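Local coordinates for transcriptional activator PlcR protein (Bacillus thuringiensis, PDB 3U3W) that activates virulence gene transcription in response to a quorum-sensing signal peptide, PapR, binding DNA through a helix-turn-helix domain, at residues D130-L142 with I157-Y170. Residues are numbered along the deposited sequence; the frame is centred on the assembly and turned at random.
Sequences DYEYCILELKKLL and IENAIANIYAENGY
The helices carrying Ile-135 and Ile-161 run antiparallel, axes 9.8 Å apart at closest and crossing at -159°, these two residues level with each other. Two knobs fit into holes: Leu-138 drops among Ile-157, Ala-160, Ile-161 and Ile-164, and Ile-164 returns the fit among Tyr-131, Cys-134, Ile-135 and Leu-138. Ile-135 CD1 lies over one face of the Tyr-165 ring, off-centre, 3.5 Å from CE1. At that ring's edge, in its plane, NZ of the extended Lys-139 chain donates to Tyr-165 OH at 2.7 Å. CD2 of Leu-142 presses on CG2 of Ile-157 (3.5 Å). At the other end Tyr-131 CG sits between its backbone N and carbonyl carbon (chi1 83°), laying one ring face against Asn-168 CB, while the near-parallel Asn-168 amide, planes 19° apart, passes by CG. A nearly straight bond from Asn-168 ND2 to Ile-164 O (2.7 Å) fixes the amide's rotation; Tyr-124 also bonds that nitrogen. Tyr-131 OH and Tyr-170 OH share a longer hydrogen bond (3.3 Å). Asn-159 and, weakly, Asn-163 hydrogen-bond the bound peptide's backbone; Ala-160 and Ile-164 touch an aromatic side chain of it. Such antiparallel helix packing is characteristic of the TPR-like, peptide-binding domain of RNPP regulators.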
ATOM      1  N   ASP A 130       2.228  32.775  10.358  1.00 39.60           N
ATOM      2  CA  ASP A 130       3.675  32.701  10.479  1.00 40.22           C
ATOM      3  C   ASP A 130       4.094  31.341  11.018  1.00 38.04           C
ATOM      4  O   ASP A 130       3.309  30.655  11.677  1.00 40.61           O
ATOM      5  CB  ASP A 130       4.243  33.874  11.318  1.00 35.26           C
ATOM      6  CG  ASP A 130       3.965  33.737  12.798  1.00 27.65           C
ATOM      7  OD1 ASP A 130       4.484  32.793  13.417  1.00 49.72           O
ATOM      8  OD2 ASP A 130       3.246  34.584  13.364  1.00 53.34           O
ATOM      9  N   TYR A 131       5.337  30.964  10.732  1.00 34.82           N
ATOM     10  CA  TYR A 131       5.837  29.631  11.052  1.00 30.60           C
ATOM     11  C   TYR A 131       5.639  29.264  12.517  1.00 34.77           C
ATOM     12  O   TYR A 131       5.393  28.102  12.839  1.00 31.68           O
ATOM     13  CB  TYR A 131       7.313  29.498  10.680  1.00 34.40           C
ATOM     14  CG  TYR A 131       8.277  30.042  11.722  1.00 33.53           C
ATOM     15  CD1 TYR A 131       8.726  29.241  12.768  1.00 31.27           C
ATOM     16  CD2 TYR A 131       8.744  31.347  11.651  1.00 36.44           C
ATOM     17  CE1 TYR A 131       9.613  29.723  13.716  1.00 33.02           C
ATOM     18  CE2 TYR A 131       9.624  31.847  12.600  1.00 43.24           C
ATOM     19  CZ  TYR A 131      10.053  31.032  13.632  1.00 48.42           C
ATOM     20  OH  TYR A 131      10.931  31.530  14.572  1.00 58.14           O
ATOM     21  N   GLU A 132       5.730  30.252  13.399  1.00 36.60           N
ATOM     22  CA  GLU A 132       5.664  29.993  14.840  1.00 41.45           C
ATOM     23  C   GLU A 132       4.258  29.644  15.291  1.00 41.77           C
ATOM     24  O   GLU A 132       4.063  28.795  16.162  1.00 34.11           O
ATOM     25  CB  GLU A 132       6.197  31.189  15.631  1.00 44.21           C
ATOM     26  CG  GLU A 132       6.025  31.087  17.146  1.00 59.57           C
ATOM     27  CD  GLU A 132       6.847  32.145  17.898  1.00 90.78           C
ATOM     28  OE1 GLU A 132       8.028  32.371  17.522  1.00 72.00           O
ATOM     29  OE2 GLU A 132       6.312  32.755  18.855  1.00 66.55           O
ATOM     30  N   TYR A 133       3.274  30.295  14.678  1.00 35.19           N
ATOM     31  CA  TYR A 133       1.893  30.060  15.043  1.00 32.41           C
ATOM     32  C   TYR A 133       1.441  28.706  14.488  1.00 41.21           C
ATOM     33  O   TYR A 133       0.762  27.929  15.164  1.00 33.58           O
ATOM     34  CB  TYR A 133       1.024  31.205  14.528  1.00 34.85           C
ATOM     35  CG  TYR A 133      -0.455  31.014  14.757  1.00 42.68           C
ATOM     36  CD1 TYR A 133      -1.060  31.436  15.937  1.00 40.88           C
ATOM     37  CD2 TYR A 133      -1.249  30.417  13.787  1.00 34.50           C
ATOM     38  CE1 TYR A 133      -2.423  31.269  16.136  1.00 41.42           C
ATOM     39  CE2 TYR A 133      -2.600  30.258  13.967  1.00 38.65           C
ATOM     40  CZ  TYR A 133      -3.184  30.678  15.143  1.00 41.17           C
ATOM     41  OH  TYR A 133      -4.534  30.496  15.320  1.00 44.66           O
ATOM     42  N   CYS A 134       1.845  28.417  13.258  1.00 34.64           N
ATOM     43  CA  CYS A 134       1.596  27.104  12.676  1.00 34.55           C
ATOM     44  C   CYS A 134       2.092  25.963  13.588  1.00 33.76           C
ATOM     45  O   CYS A 134       1.348  25.039  13.913  1.00 33.35           O
ATOM     46  CB  CYS A 134       2.238  27.017  11.294  1.00 39.20           C
ATOM     47  SG  CYS A 134       1.776  25.557  10.376  1.00 44.26           S
ATOM     48  N   ILE A 135       3.346  26.045  14.015  1.00 32.16           N
ATOM     49  CA  ILE A 135       3.924  25.030  14.885  1.00 32.99           C
ATOM     50  C   ILE A 135       3.137  24.855  16.183  1.00 44.17           C
ATOM     51  O   ILE A 135       2.867  23.721  16.613  1.00 36.14           O
ATOM     52  CB  ILE A 135       5.392  25.350  15.224  1.00 31.22           C
ATOM     53  CG1 ILE A 135       6.274  25.089  14.006  1.00 27.56           C
ATOM     54  CG2 ILE A 135       5.858  24.540  16.422  1.00 30.72           C
ATOM     55  CD1 ILE A 135       7.690  25.535  14.188  1.00 36.30           C
ATOM     56  N   LEU A 136       2.769  25.971  16.807  1.00 33.81           N
ATOM     57  CA  LEU A 136       2.012  25.910  18.056  1.00 36.15           C
ATOM     58  C   LEU A 136       0.640  25.257  17.872  1.00 37.05           C
ATOM     59  O   LEU A 136       0.176  24.522  18.738  1.00 35.58           O
ATOM     60  CB  LEU A 136       1.863  27.305  18.669  1.00 44.35           C
ATOM     61  CG  LEU A 136       3.135  27.877  19.309  1.00 56.42           C
ATOM     62  CD1 LEU A 136       3.005  29.376  19.615  1.00 55.51           C
ATOM     63  CD2 LEU A 136       3.523  27.092  20.563  1.00 45.83           C
ATOM     64  N   GLU A 137      -0.014  25.536  16.748  1.00 34.07           N
ATOM     65  CA  GLU A 137      -1.300  24.916  16.466  1.00 37.25           C
ATOM     66  C   GLU A 137      -1.128  23.413  16.211  1.00 39.59           C
ATOM     67  O   GLU A 137      -1.900  22.588  16.714  1.00 35.99           O
ATOM     68  CB  GLU A 137      -1.984  25.597  15.288  1.00 36.85           C
ATOM     69  CG  GLU A 137      -2.483  27.001  15.599  1.00 43.74           C
ATOM     70  CD  GLU A 137      -3.277  27.068  16.905  1.00 58.09           C
ATOM     71  OE1 GLU A 137      -4.154  26.208  17.138  1.00 51.33           O
ATOM     72  OE2 GLU A 137      -3.012  27.988  17.709  1.00 59.57           O
ATOM     73  N   LEU A 138      -0.104  23.063  15.445  1.00 29.96           N
ATOM     74  CA  LEU A 138       0.218  21.660  15.213  1.00 35.58           C
ATOM     75  C   LEU A 138       0.509  20.905  16.512  1.00 29.20           C
ATOM     76  O   LEU A 138      -0.017  19.819  16.730  1.00 30.83           O
ATOM     77  CB  LEU A 138       1.380  21.538  14.237  1.00 26.80           C
ATOM     78  CG  LEU A 138       0.938  21.929  12.841  1.00 22.79           C
ATOM     79  CD1 LEU A 138       2.090  21.829  11.866  1.00 26.77           C
ATOM     80  CD2 LEU A 138      -0.202  21.019  12.436  1.00 27.09           C
ATOM     81  N   LYS A 139       1.326  21.492  17.384  1.00 32.73           N
ATOM     82  CA  LYS A 139       1.620  20.875  18.671  1.00 32.96           C
ATOM     83  C   LYS A 139       0.357  20.633  19.495  1.00 32.13           C
ATOM     84  O   LYS A 139       0.290  19.692  20.280  1.00 45.93           O
ATOM     85  CB  LYS A 139       2.649  21.703  19.459  1.00 33.83           C
ATOM     86  CG  LYS A 139       4.077  21.489  18.968  1.00 36.52           C
ATOM     87  CD  LYS A 139       5.095  22.342  19.706  1.00 36.24           C
ATOM     88  CE  LYS A 139       6.497  21.780  19.478  1.00 45.44           C
ATOM     89  NZ  LYS A 139       7.591  22.677  19.922  1.00 41.36           N
ATOM     90  N   LYS A 140      -0.650  21.471  19.297  1.00 34.58           N
ATOM     91  CA  LYS A 140      -1.892  21.358  20.050  1.00 41.07           C
ATOM     92  C   LYS A 140      -2.716  20.169  19.575  1.00 38.08           C
ATOM     93  O   LYS A 140      -3.354  19.494  20.374  1.00 48.53           O
ATOM     94  CB  LYS A 140      -2.689  22.671  19.990  1.00 38.13           C
ATOM     95  CG  LYS A 140      -2.272  23.688  21.066  1.00 46.81           C
ATOM     96  CD  LYS A 140      -2.823  25.104  20.804  1.00 54.47           C
ATOM     97  CE  LYS A 140      -4.311  25.093  20.445  1.00 75.40           C
ATOM     98  NZ  LYS A 140      -4.842  26.474  20.192  1.00 83.64           N
ATOM     99  N   LEU A 141      -2.694  19.911  18.272  1.00 41.60           N
ATOM    100  CA  LEU A 141      -3.275  18.686  17.728  1.00 37.12           C
ATOM    101  C   LEU A 141      -2.603  17.463  18.350  1.00 33.07           C
ATOM    102  O   LEU A 141      -3.268  16.493  18.687  1.00 44.51           O
ATOM    103  CB  LEU A 141      -3.137  18.643  16.205  1.00 25.27           C
ATOM    104  CG  LEU A 141      -3.717  19.812  15.413  1.00 28.64           C
ATOM    105  CD1 LEU A 141      -3.565  19.599  13.888  1.00 28.00           C
ATOM    106  CD2 LEU A 141      -5.168  20.046  15.792  1.00 20.39           C
ATOM    107  N   LEU A 142      -1.285  17.504  18.510  1.00 30.86           N
ATOM    108  CA  LEU A 142      -0.580  16.394  19.164  1.00 37.54           C
ATOM    109  C   LEU A 142      -1.043  16.231  20.588  1.00 45.49           C
ATOM    110  O   LEU A 142      -1.272  15.120  21.047  1.00 48.37           O
ATOM    111  CB  LEU A 142       0.931  16.612  19.187  1.00 25.69           C
ATOM    112  CG  LEU A 142       1.623  16.718  17.834  1.00 44.56           C
ATOM    113  CD1 LEU A 142       3.115  16.692  18.043  1.00 28.34           C
ATOM    114  CD2 LEU A 142       1.176  15.593  16.892  1.00 31.06           C
ATOM    115  N   ILE A 157       1.906  14.732  11.497  1.00 26.82           N
ATOM    116  CA  ILE A 157       1.918  16.061  12.096  1.00 27.49           C
ATOM    117  C   ILE A 157       3.331  16.437  12.616  1.00 36.07           C
ATOM    118  O   ILE A 157       3.809  17.561  12.406  1.00 25.00           O
ATOM    119  CB  ILE A 157       0.812  16.173  13.184  1.00 28.67           C
ATOM    120  CG1 ILE A 157      -0.572  16.063  12.525  1.00 28.53           C
ATOM    121  CG2 ILE A 157       0.911  17.499  13.953  1.00 19.42           C
ATOM    122  CD1 ILE A 157      -1.719  15.836  13.493  1.00 29.14           C
ATOM    123  N   GLU A 158       4.011  15.487  13.254  1.00 24.86           N
ATOM    124  CA  GLU A 158       5.390  15.716  13.664  1.00 26.41           C
ATOM    125  C   GLU A 158       6.314  16.008  12.490  1.00 28.69           C
ATOM    126  O   GLU A 158       7.244  16.813  12.611  1.00 28.52           O
ATOM    127  CB  GLU A 158       5.912  14.547  14.492  1.00 32.21           C
ATOM    128  CG  GLU A 158       5.331  14.531  15.898  1.00 33.61           C
ATOM    129  CD  GLU A 158       5.561  13.213  16.604  1.00 49.88           C
ATOM    130  OE1 GLU A 158       4.645  12.733  17.307  1.00 70.25           O
ATOM    131  OE2 GLU A 158       6.660  12.654  16.455  1.00 45.81           O
ATOM    132  N   ASN A 159       6.057  15.361  11.355  1.00 28.00           N
ATOM    133  CA  ASN A 159       6.878  15.576  10.184  1.00 16.81           C
ATOM    134  C   ASN A 159       6.691  16.998   9.684  1.00 21.77           C
ATOM    135  O   ASN A 159       7.667  17.675   9.397  1.00 29.02           O
ATOM    136  CB  ASN A 159       6.591  14.540   9.079  1.00 20.23           C
ATOM    137  CG  ASN A 159       7.265  14.899   7.748  1.00 21.77           C
ATOM    138  OD1 ASN A 159       8.453  14.652   7.528  1.00 20.04           O
ATOM    139  ND2 ASN A 159       6.514  15.514   6.877  1.00 17.63           N
ATOM    140  N   ALA A 160       5.445  17.459   9.590  1.00 23.76           N
ATOM    141  CA  ALA A 160       5.175  18.876   9.264  1.00 28.78           C
ATOM    142  C   ALA A 160       5.884  19.849  10.231  1.00 25.98           C
ATOM    143  O   ALA A 160       6.577  20.769   9.805  1.00 23.75           O
ATOM    144  CB  ALA A 160       3.665  19.159   9.221  1.00 17.65           C
ATOM    145  N   ILE A 161       5.732  19.620  11.531  1.00 23.37           N
ATOM    146  CA  ILE A 161       6.438  20.420  12.516  1.00 28.05           C
ATOM    147  C   ILE A 161       7.949  20.445  12.247  1.00 33.36           C
ATOM    148  O   ILE A 161       8.566  21.506  12.246  1.00 24.60           O
ATOM    149  CB  ILE A 161       6.156  19.925  13.947  1.00 36.21           C
ATOM    150  CG1 ILE A 161       4.700  20.213  14.335  1.00 26.57           C
ATOM    151  CG2 ILE A 161       7.119  20.579  14.922  1.00 27.11           C
ATOM    152  CD1 ILE A 161       4.230  19.524  15.622  1.00 18.54           C
ATOM    153  N   ALA A 162       8.542  19.277  11.995  1.00 34.50           N
ATOM    154  CA  ALA A 162       9.984  19.199  11.747  1.00 21.63           C
ATOM    155  C   ALA A 162      10.419  19.944  10.469  1.00 32.14           C
ATOM    156  O   ALA A 162      11.486  20.563  10.436  1.00 21.03           O
ATOM    157  CB  ALA A 162      10.428  17.751  11.700  1.00 23.68           C
ATOM    158  N   ASN A 163       9.589  19.873   9.425  1.00 21.65           N
ATOM    159  CA  ASN A 163       9.826  20.598   8.178  1.00 27.82           C
ATOM    160  C   ASN A 163       9.861  22.101   8.396  1.00 25.73           C
ATOM    161  O   ASN A 163      10.624  22.812   7.758  1.00 31.89           O
ATOM    162  CB  ASN A 163       8.711  20.311   7.153  1.00 26.16           C
ATOM    163  CG  ASN A 163       8.839  18.936   6.495  1.00 34.41           C
ATOM    164  OD1 ASN A 163       9.859  18.268   6.611  1.00 30.81           O
ATOM    165  ND2 ASN A 163       7.798  18.524   5.788  1.00 26.07           N
ATOM    166  N   ILE A 164       8.991  22.580   9.274  1.00 26.76           N
ATOM    167  CA  ILE A 164       8.818  24.009   9.458  1.00 33.39           C
ATOM    168  C   ILE A 164       9.964  24.594  10.287  1.00 30.86           C
ATOM    169  O   ILE A 164      10.502  25.643   9.932  1.00 26.02           O
ATOM    170  CB  ILE A 164       7.443  24.340  10.062  1.00 30.56           C
ATOM    171  CG1 ILE A 164       6.345  23.931   9.075  1.00 23.68           C
ATOM    172  CG2 ILE A 164       7.350  25.835  10.403  1.00 27.12           C
ATOM    173  CD1 ILE A 164       4.953  24.006   9.646  1.00 24.31           C
ATOM    174  N   TYR A 165      10.342  23.905  11.363  1.00 23.60           N
ATOM    175  CA  TYR A 165      11.579  24.226  12.089  1.00 31.04           C
ATOM    176  C   TYR A 165      12.734  24.290  11.099  1.00 36.86           C
ATOM    177  O   TYR A 165      13.526  25.240  11.096  1.00 33.23           O
ATOM    178  CB  TYR A 165      11.901  23.159  13.140  1.00 29.04           C
ATOM    179  CG  TYR A 165      11.182  23.314  14.462  1.00 33.62           C
ATOM    180  CD1 TYR A 165      11.079  24.551  15.077  1.00 32.32           C
ATOM    181  CD2 TYR A 165      10.612  22.207  15.103  1.00 35.71           C
ATOM    182  CE1 TYR A 165      10.418  24.698  16.295  1.00 32.41           C
ATOM    183  CE2 TYR A 165       9.953  22.338  16.317  1.00 30.97           C
ATOM    184  CZ  TYR A 165       9.862  23.592  16.912  1.00 42.09           C
ATOM    185  OH  TYR A 165       9.219  23.748  18.123  1.00 37.75           O
ATOM    186  N   ALA A 166      12.822  23.286  10.235  1.00 27.02           N
ATOM    187  CA  ALA A 166      14.003  23.174   9.391  1.00 38.54           C
ATOM    188  C   ALA A 166      14.099  24.287   8.355  1.00 23.83           C
ATOM    189  O   ALA A 166      15.181  24.784   8.067  1.00 34.14           O
ATOM    190  CB  ALA A 166      14.097  21.789   8.737  1.00 26.16           C
ATOM    191  N   GLU A 167      12.984  24.684   7.777  1.00 29.94           N
ATOM    192  CA  GLU A 167      13.087  25.674   6.720  1.00 37.45           C
ATOM    193  C   GLU A 167      13.067  27.116   7.245  1.00 37.84           C
ATOM    194  O   GLU A 167      13.184  28.068   6.475  1.00 33.90           O
ATOM    195  CB  GLU A 167      12.060  25.423   5.621  1.00 24.40           C
ATOM    196  CG  GLU A 167      10.642  25.762   5.936  1.00 38.78           C
ATOM    197  CD  GLU A 167       9.764  25.624   4.698  1.00 45.95           C
ATOM    198  OE1 GLU A 167      10.320  25.363   3.603  1.00 45.08           O
ATOM    199  OE2 GLU A 167       8.532  25.769   4.819  1.00 40.90           O
ATOM    200  N   ASN A 168      12.950  27.255   8.563  1.00 33.87           N
ATOM    201  CA  ASN A 168      13.047  28.548   9.221  1.00 36.58           C
ATOM    202  C   ASN A 168      14.292  28.688  10.120  1.00 40.92           C
ATOM    203  O   ASN A 168      14.269  29.405  11.131  1.00 40.54           O
ATOM    204  CB  ASN A 168      11.756  28.848  10.002  1.00 33.71           C
ATOM    205  CG  ASN A 168      10.563  29.049   9.090  1.00 39.92           C
ATOM    206  OD1 ASN A 168      10.281  30.171   8.657  1.00 44.36           O
ATOM    207  ND2 ASN A 168       9.862  27.960   8.777  1.00 38.52           N
ATOM    208  N   GLY A 169      15.370  27.993   9.760  1.00 34.71           N
ATOM    209  CA  GLY A 169      16.649  28.159  10.444  1.00 34.46           C
ATOM    210  C   GLY A 169      16.924  27.279  11.661  1.00 53.88           C
ATOM    211  O   GLY A 169      18.080  27.162  12.101  1.00 51.17           O
ATOM    212  N   TYR A 170      15.878  26.660  12.209  1.00 44.50           N
ATOM    213  CA  TYR A 170      16.015  25.784  13.377  1.00 38.00           C
ATOM    214  C   TYR A 170      16.437  24.351  13.012  1.00 33.11           C
ATOM    215  O   TYR A 170      15.774  23.378  13.383  1.00 32.29           O
ATOM    216  CB  TYR A 170      14.714  25.782  14.177  1.00 31.69           C
ATOM    217  CG  TYR A 170      14.406  27.132  14.744  1.00 45.74           C
ATOM    218  CD1 TYR A 170      14.891  27.502  15.989  1.00 56.22           C
ATOM    219  CD2 TYR A 170      13.658  28.056  14.027  1.00 48.90           C
ATOM    220  CE1 TYR A 170      14.629  28.752  16.512  1.00 54.43           C
ATOM    221  CE2 TYR A 170      13.383  29.308  14.542  1.00 43.55           C
ATOM    222  CZ  TYR A 170      13.878  29.652  15.787  1.00 63.61           C
ATOM    223  OH  TYR A 170      13.619  30.897  16.317  1.00 80.76           O
TER